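Long-range contacts in GCN5-related N-acetyltransferase (Kribbella flavida, PDB 4MY0), which probably transfers an acetyl group from acetyl-CoA to an amine of its substrate, perhaps an aminoglycoside: residues Arg9-Thr14 against Gly55-Asp60; Val62-Arg67 against Val88-Glu93. All coordinates share one frame; numbering follows the deposited sequence.

Interaction 1 (Arg9-Thr14 against Gly55-Asp60); sequences RLVDIT and GVVSGD
The side chains of Arg9 and Val57 lie side by side, pointing the same way, across an antiparallel strand pair that joins the first two strands of the GNAT fold, 8-12 and 53-58. Arg9 N donates to Val57 O at 2.9 Å and Val57 N to Arg9 O at 2.8 Å. The second hydrogen-bonded pair is Val11 with Gly55: Val11 N donates to Gly55 O at 2.7 Å, and Gly55 N returns a bond to Val11 O.

Arg9 has CG wedged between its backbone N and carbonyl carbon (chi1 61°), and the chain then runs extended to NE alongside Val57. Arg9 CG comes 3.8 Å from Val57 CG2, and the same methyl lies 3.7 Å above the plane of the Arg9 guanidinium, displaced toward its rim. Val57 CG2 also meets Val11 CG1, at 3.9 Å, the two valine side chains crossing at about a right angle. Leu10 and Val56 occupy the other face, where Val56 packs on Val99, Leu102 and Leu103 of helix 99-113.

Beyond the strand end, buried Ile13 folds back over Gly55, which has no side chain to keep it at a distance. Ile13 CG1, anti to the carbonyl carbon (chi1 -71°), sits 3.7 Å from Gly55 N, while Ile13 CD1 lies 3.9 Å from Gly55 CA.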
# COMPACT_ATOMS: atom_id res chain seq x y z
N ARG C 9 16.45 -33.92 -28.82
CA ARG C 9 17.84 -33.68 -29.16
C ARG C 9 18.21 -32.21 -29.21
O ARG C 9 17.38 -31.32 -29.49
CB ARG C 9 18.22 -34.38 -30.48
CG ARG C 9 17.42 -33.88 -31.64
CD ARG C 9 17.50 -34.80 -32.85
NE ARG C 9 16.58 -34.30 -33.86
CZ ARG C 9 16.90 -33.37 -34.76
NH1 ARG C 9 18.14 -32.87 -34.79
NH2 ARG C 9 16.00 -32.95 -35.63
N LEU C 10 19.49 -31.97 -28.94
CA LEU C 10 20.05 -30.64 -28.90
C LEU C 10 20.23 -30.19 -30.34
O LEU C 10 20.61 -30.98 -31.18
CB LEU C 10 21.40 -30.71 -28.21
CG LEU C 10 22.16 -29.40 -28.13
CD1 LEU C 10 21.56 -28.58 -27.02
CD2 LEU C 10 23.66 -29.68 -27.92
N VAL C 11 19.92 -28.93 -30.64
CA VAL C 11 20.16 -28.42 -31.99
C VAL C 11 20.69 -27.00 -31.91
O VAL C 11 20.69 -26.38 -30.84
CB VAL C 11 18.87 -28.35 -32.83
CG1 VAL C 11 18.32 -29.73 -33.11
CG2 VAL C 11 17.84 -27.46 -32.11
N ASP C 12 21.15 -26.49 -33.06
CA ASP C 12 21.41 -25.07 -33.23
C ASP C 12 20.12 -24.47 -33.76
O ASP C 12 19.60 -24.90 -34.78
CB ASP C 12 22.54 -24.85 -34.26
CG ASP C 12 23.93 -25.11 -33.68
OD1 ASP C 12 24.04 -25.61 -32.55
OD2 ASP C 12 24.93 -24.82 -34.39
N ILE C 13 19.60 -23.48 -33.04
CA ILE C 13 18.36 -22.81 -33.43
C ILE C 13 18.59 -22.06 -34.73
O ILE C 13 19.59 -21.35 -34.87
CB ILE C 13 17.88 -21.82 -32.33
CG1 ILE C 13 17.36 -22.59 -31.11
CG2 ILE C 13 16.78 -20.90 -32.86
CD1 ILE C 13 16.10 -23.41 -31.41
N THR C 14 17.69 -22.23 -35.69
CA THR C 14 17.75 -21.48 -36.94
C THR C 14 16.78 -20.30 -36.94
O THR C 14 15.91 -20.21 -36.07
CB THR C 14 17.43 -22.37 -38.15
OG1 THR C 14 16.11 -22.91 -38.00
CG2 THR C 14 18.43 -23.52 -38.23
N GLY C 55 19.11 -24.93 -28.81
CA GLY C 55 17.78 -25.37 -28.44
C GLY C 55 17.69 -26.87 -28.29
O GLY C 55 18.63 -27.60 -28.64
N VAL C 56 16.56 -27.32 -27.75
CA VAL C 56 16.23 -28.74 -27.77
C VAL C 56 14.96 -28.92 -28.59
O VAL C 56 14.01 -28.15 -28.42
CB VAL C 56 15.99 -29.29 -26.36
CG1 VAL C 56 15.43 -30.72 -26.44
CG2 VAL C 56 17.29 -29.28 -25.56
N VAL C 57 14.95 -29.89 -29.51
CA VAL C 57 13.70 -30.23 -30.19
C VAL C 57 13.22 -31.62 -29.80
O VAL C 57 14.00 -32.45 -29.32
CB VAL C 57 13.79 -30.17 -31.74
CG1 VAL C 57 14.12 -28.75 -32.21
CG2 VAL C 57 14.80 -31.20 -32.28
N SER C 58 11.92 -31.85 -30.00
CA SER C 58 11.31 -33.17 -29.95
C SER C 58 10.64 -33.38 -31.31
O SER C 58 9.64 -32.72 -31.62
CB SER C 58 10.28 -33.26 -28.83
OG SER C 58 9.75 -34.57 -28.71
N GLY C 59 11.19 -34.27 -32.12
CA GLY C 59 10.79 -34.35 -33.51
C GLY C 59 11.26 -33.06 -34.17
O GLY C 59 12.47 -32.78 -34.15
N ASP C 60 10.34 -32.28 -34.71
CA ASP C 60 10.67 -30.94 -35.21
C ASP C 60 9.98 -29.81 -34.42
O ASP C 60 9.88 -28.68 -34.91
CB ASP C 60 10.42 -30.82 -36.72
CG ASP C 60 9.03 -31.29 -37.12
OD1 ASP C 60 8.07 -30.53 -36.91
OD2 ASP C 60 8.91 -32.42 -37.64

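Interaction 2 (Val62-Arg67 against Val88-Glu93); sequences VVAAAR and VVVAPE. With AC8 ([(2R,3R,4R,5R)-5-(6-amino-9H-purin-9-yl)-3,4-bis(phosphonooxy)tetrahydrofuran-2-yl]methyl (3R)-3-hydroxy-2,2-dimethyl-4-oxo-4-({3-oxo-3-[(2-sulfanylethyl)amino]propyl}amino)butyl dihydrogen diphosphate), chain L.
Peptide groups are the flat elements that meet between Val63-Ala66 and Val88-Ala91. Ala65 N approaches Val89 O in the carbonyl plane at 2.9 Å, and Val89 N returns a bond of 3.0 Å to Ala65 O; Ala91 N reaches Val63 O at 2.8 Å, tilted 21° from that carbonyl plane. On one face of this layer of amides stand the side chains of Ala64 and Val90, on the other those of Ala65 and Val89. Val90 CG2, anti to the carbonyl carbon, touches Ala64 CB at 3.8 Å, and Val89 CG2, set between its own N and carbonyl carbon (chi1 -61°), leans to 3.7 Å from Ala65 O.

This is the antiparallel hairpin of strands 61-75 and 78-90, whose second strand is the one along which GNAT enzymes hold the pantetheine arm of coenzyme A. While Val89 uses its N and O on the hairpin partner, Val88 O and Val90 N turn to the coenzyme A-type ligand AC8: N4P of AC8 donates to Val88 O at 2.8 Å, and Val90 N donates to O9P of AC8 at 3.0 Å. The ligand is bound further by Gly98 N, Gly100 N and Ser101 OG, and by Ser248 of the second subunit.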
# COMPACT_ATOMS: atom_id res chain seq x y z
N VAL C 62 10.23 -27.22 -31.33
CA VAL C 62 11.17 -26.61 -30.38
C VAL C 62 10.58 -26.71 -28.98
O VAL C 62 9.46 -26.32 -28.74
CB VAL C 62 11.49 -25.14 -30.72
CG1 VAL C 62 12.28 -24.49 -29.58
CG2 VAL C 62 12.27 -25.03 -32.04
N VAL C 63 11.35 -27.25 -28.05
CA VAL C 63 10.84 -27.55 -26.72
C VAL C 63 11.63 -26.77 -25.64
O VAL C 63 11.18 -26.59 -24.50
CB VAL C 63 10.88 -29.10 -26.56
CG1 VAL C 63 11.23 -29.54 -25.18
CG2 VAL C 63 9.58 -29.72 -27.08
N ALA C 64 12.81 -26.28 -26.02
CA ALA C 64 13.66 -25.52 -25.10
C ALA C 64 14.68 -24.68 -25.86
O ALA C 64 15.02 -24.98 -27.01
CB ALA C 64 14.38 -26.47 -24.12
N ALA C 65 15.16 -23.61 -25.24
CA ALA C 65 16.12 -22.74 -25.94
C ALA C 65 16.93 -21.90 -24.96
O ALA C 65 16.48 -21.63 -23.85
CB ALA C 65 15.40 -21.82 -26.95
N ALA C 66 18.14 -21.52 -25.36
CA ALA C 66 19.01 -20.67 -24.55
C ALA C 66 19.98 -20.00 -25.48
O ALA C 66 20.33 -20.55 -26.54
CB ALA C 66 19.76 -21.50 -23.52
N ARG C 67 20.43 -18.80 -25.12
CA ARG C 67 21.42 -18.12 -25.94
C ARG C 67 22.65 -17.70 -25.15
O ARG C 67 22.63 -17.63 -23.91
CB ARG C 67 20.80 -16.95 -26.72
CG ARG C 67 20.25 -15.84 -25.85
CD ARG C 67 19.24 -14.98 -26.62
NE ARG C 67 18.14 -14.59 -25.74
CZ ARG C 67 18.06 -13.44 -25.07
NH1 ARG C 67 17.02 -13.21 -24.30
NH2 ARG C 67 19.03 -12.53 -25.18
N VAL C 88 17.02 -18.67 -20.83
CA VAL C 88 16.89 -20.11 -20.68
C VAL C 88 15.41 -20.47 -20.49
O VAL C 88 14.83 -20.11 -19.47
CB VAL C 88 17.71 -20.65 -19.50
CG1 VAL C 88 17.69 -22.20 -19.48
CG2 VAL C 88 19.14 -20.15 -19.61
N VAL C 89 14.81 -21.18 -21.46
CA VAL C 89 13.37 -21.49 -21.40
C VAL C 89 13.08 -22.93 -21.81
O VAL C 89 13.69 -23.46 -22.73
CB VAL C 89 12.53 -20.52 -22.27
CG1 VAL C 89 12.71 -19.08 -21.78
CG2 VAL C 89 12.94 -20.62 -23.73
N VAL C 90 12.15 -23.58 -21.10
CA VAL C 90 11.70 -24.93 -21.46
C VAL C 90 10.16 -24.94 -21.49
O VAL C 90 9.53 -24.36 -20.58
CB VAL C 90 12.21 -25.98 -20.46
CG1 VAL C 90 11.68 -27.39 -20.82
CG2 VAL C 90 13.77 -25.96 -20.39
N ALA C 91 9.55 -25.54 -22.52
CA ALA C 91 8.08 -25.58 -22.60
C ALA C 91 7.49 -26.27 -21.36
O ALA C 91 8.07 -27.24 -20.87
CB ALA C 91 7.63 -26.28 -23.88
N PRO C 92 6.35 -25.76 -20.84
CA PRO C 92 5.82 -26.26 -19.56
C PRO C 92 5.68 -27.77 -19.47
O PRO C 92 6.07 -28.36 -18.45
CB PRO C 92 4.45 -25.58 -19.45
CG PRO C 92 4.65 -24.25 -20.15
CD PRO C 92 5.57 -24.60 -21.34
N GLU C 93 5.17 -28.41 -20.52
CA GLU C 93 4.93 -29.85 -20.45
C GLU C 93 6.22 -30.64 -20.66
O GLU C 93 6.21 -31.88 -20.65
CB GLU C 93 3.82 -30.28 -21.44
CG GLU C 93 4.28 -30.50 -22.90
CD GLU C 93 4.49 -29.21 -23.68
OE1 GLU C 93 4.46 -29.24 -24.94
OE2 GLU C 93 4.72 -28.15 -23.05
N1A AC8 L . 12.25 -25.28 -8.57
O1A AC8 L . 16.84 -30.50 -16.25
P1A AC8 L . 15.61 -30.35 -15.37
C1B AC8 L . 15.34 -28.79 -10.65
S1P AC8 L . 17.15 -18.81 -15.53
C2A AC8 L . 13.10 -26.13 -7.95
O2A AC8 L . 14.47 -31.31 -15.58
P2A AC8 L . 14.04 -28.20 -16.47
C2B AC8 L . 14.94 -30.22 -10.93
O2B AC8 L . 14.25 -30.77 -9.79
O2C AC8 L . 13.68 -33.01 -10.77
C2P AC8 L . 15.78 -19.99 -15.79
N3A AC8 L . 13.83 -27.00 -8.67
O3A AC8 L . 15.16 -28.82 -15.50
C3B AC8 L . 16.30 -30.88 -11.18
O3B AC8 L . 16.93 -31.12 -9.92
P3B AC8 L . 17.01 -32.55 -9.15
O3C AC8 L . 11.99 -31.16 -10.72
C3P AC8 L . 14.82 -19.16 -16.62
C4A AC8 L . 13.73 -27.01 -10.02
O4A AC8 L . 14.08 -28.92 -17.80
C4B AC8 L . 17.14 -29.79 -11.82
O4B AC8 L . 16.49 -28.56 -11.48
O4C AC8 L . 12.69 -32.25 -8.56
P4C AC8 L . 13.07 -31.88 -9.97
N4P AC8 L . 13.55 -19.78 -17.01
C5A AC8 L . 12.87 -26.14 -10.67
O5A AC8 L . 12.76 -28.10 -15.70
C5B AC8 L . 17.22 -29.93 -13.34
O5B AC8 L . 15.97 -30.41 -13.81
C5P AC8 L . 12.50 -20.06 -16.25
O5P AC8 L . 12.51 -19.88 -15.04
C6A AC8 L . 12.12 -25.25 -9.91
N6A AC8 L . 11.26 -24.39 -10.50
O6A AC8 L . 14.61 -26.71 -16.66
C6P AC8 L . 11.29 -20.59 -16.99
N7A AC8 L . 12.96 -26.38 -12.00
O7A AC8 L . 15.61 -33.12 -9.11
C7P AC8 L . 10.43 -21.60 -16.23
C8A AC8 L . 13.86 -27.38 -12.17
O8A AC8 L . 17.99 -33.36 -9.97
N8P AC8 L . 11.23 -22.81 -16.05
N9A AC8 L . 14.31 -27.77 -10.96
O9A AC8 L . 17.52 -32.16 -7.78
C9P AC8 L . 11.85 -23.53 -16.98
O9P AC8 L . 11.78 -23.22 -18.16
CAP AC8 L . 12.65 -24.76 -16.57
OAP AC8 L . 11.94 -25.47 -15.55
CBP AC8 L . 14.05 -24.45 -16.04
CCP AC8 L . 14.68 -25.78 -15.58
CDP AC8 L . 14.91 -23.85 -17.14
CEP AC8 L . 14.01 -23.50 -14.85

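In the fold
Interactions 1 and 2 are the two outer pairings of four consecutive strands of the GNAT domain, with 53-58 against 61-75 between them; their centres are about 10 Å apart. In that middle pairing Val56 links the two contacts directly: Val56 O lies 2.8 Å from Val63 N and Val56 N 2.9 Å from Ala64 O, both probable hydrogen bonds, with Val63 and Ala64 opposite Val56 forming a classic beta bulge. Interaction 1 is partly buried and has a charged residue at its margin, and its Asp12 makes a salt bridge to Arg110. Interaction 2 is buried throughout, its touching side chains all alanine or valine, and it alone contacts the ligand. Helix 99-113 packs on both.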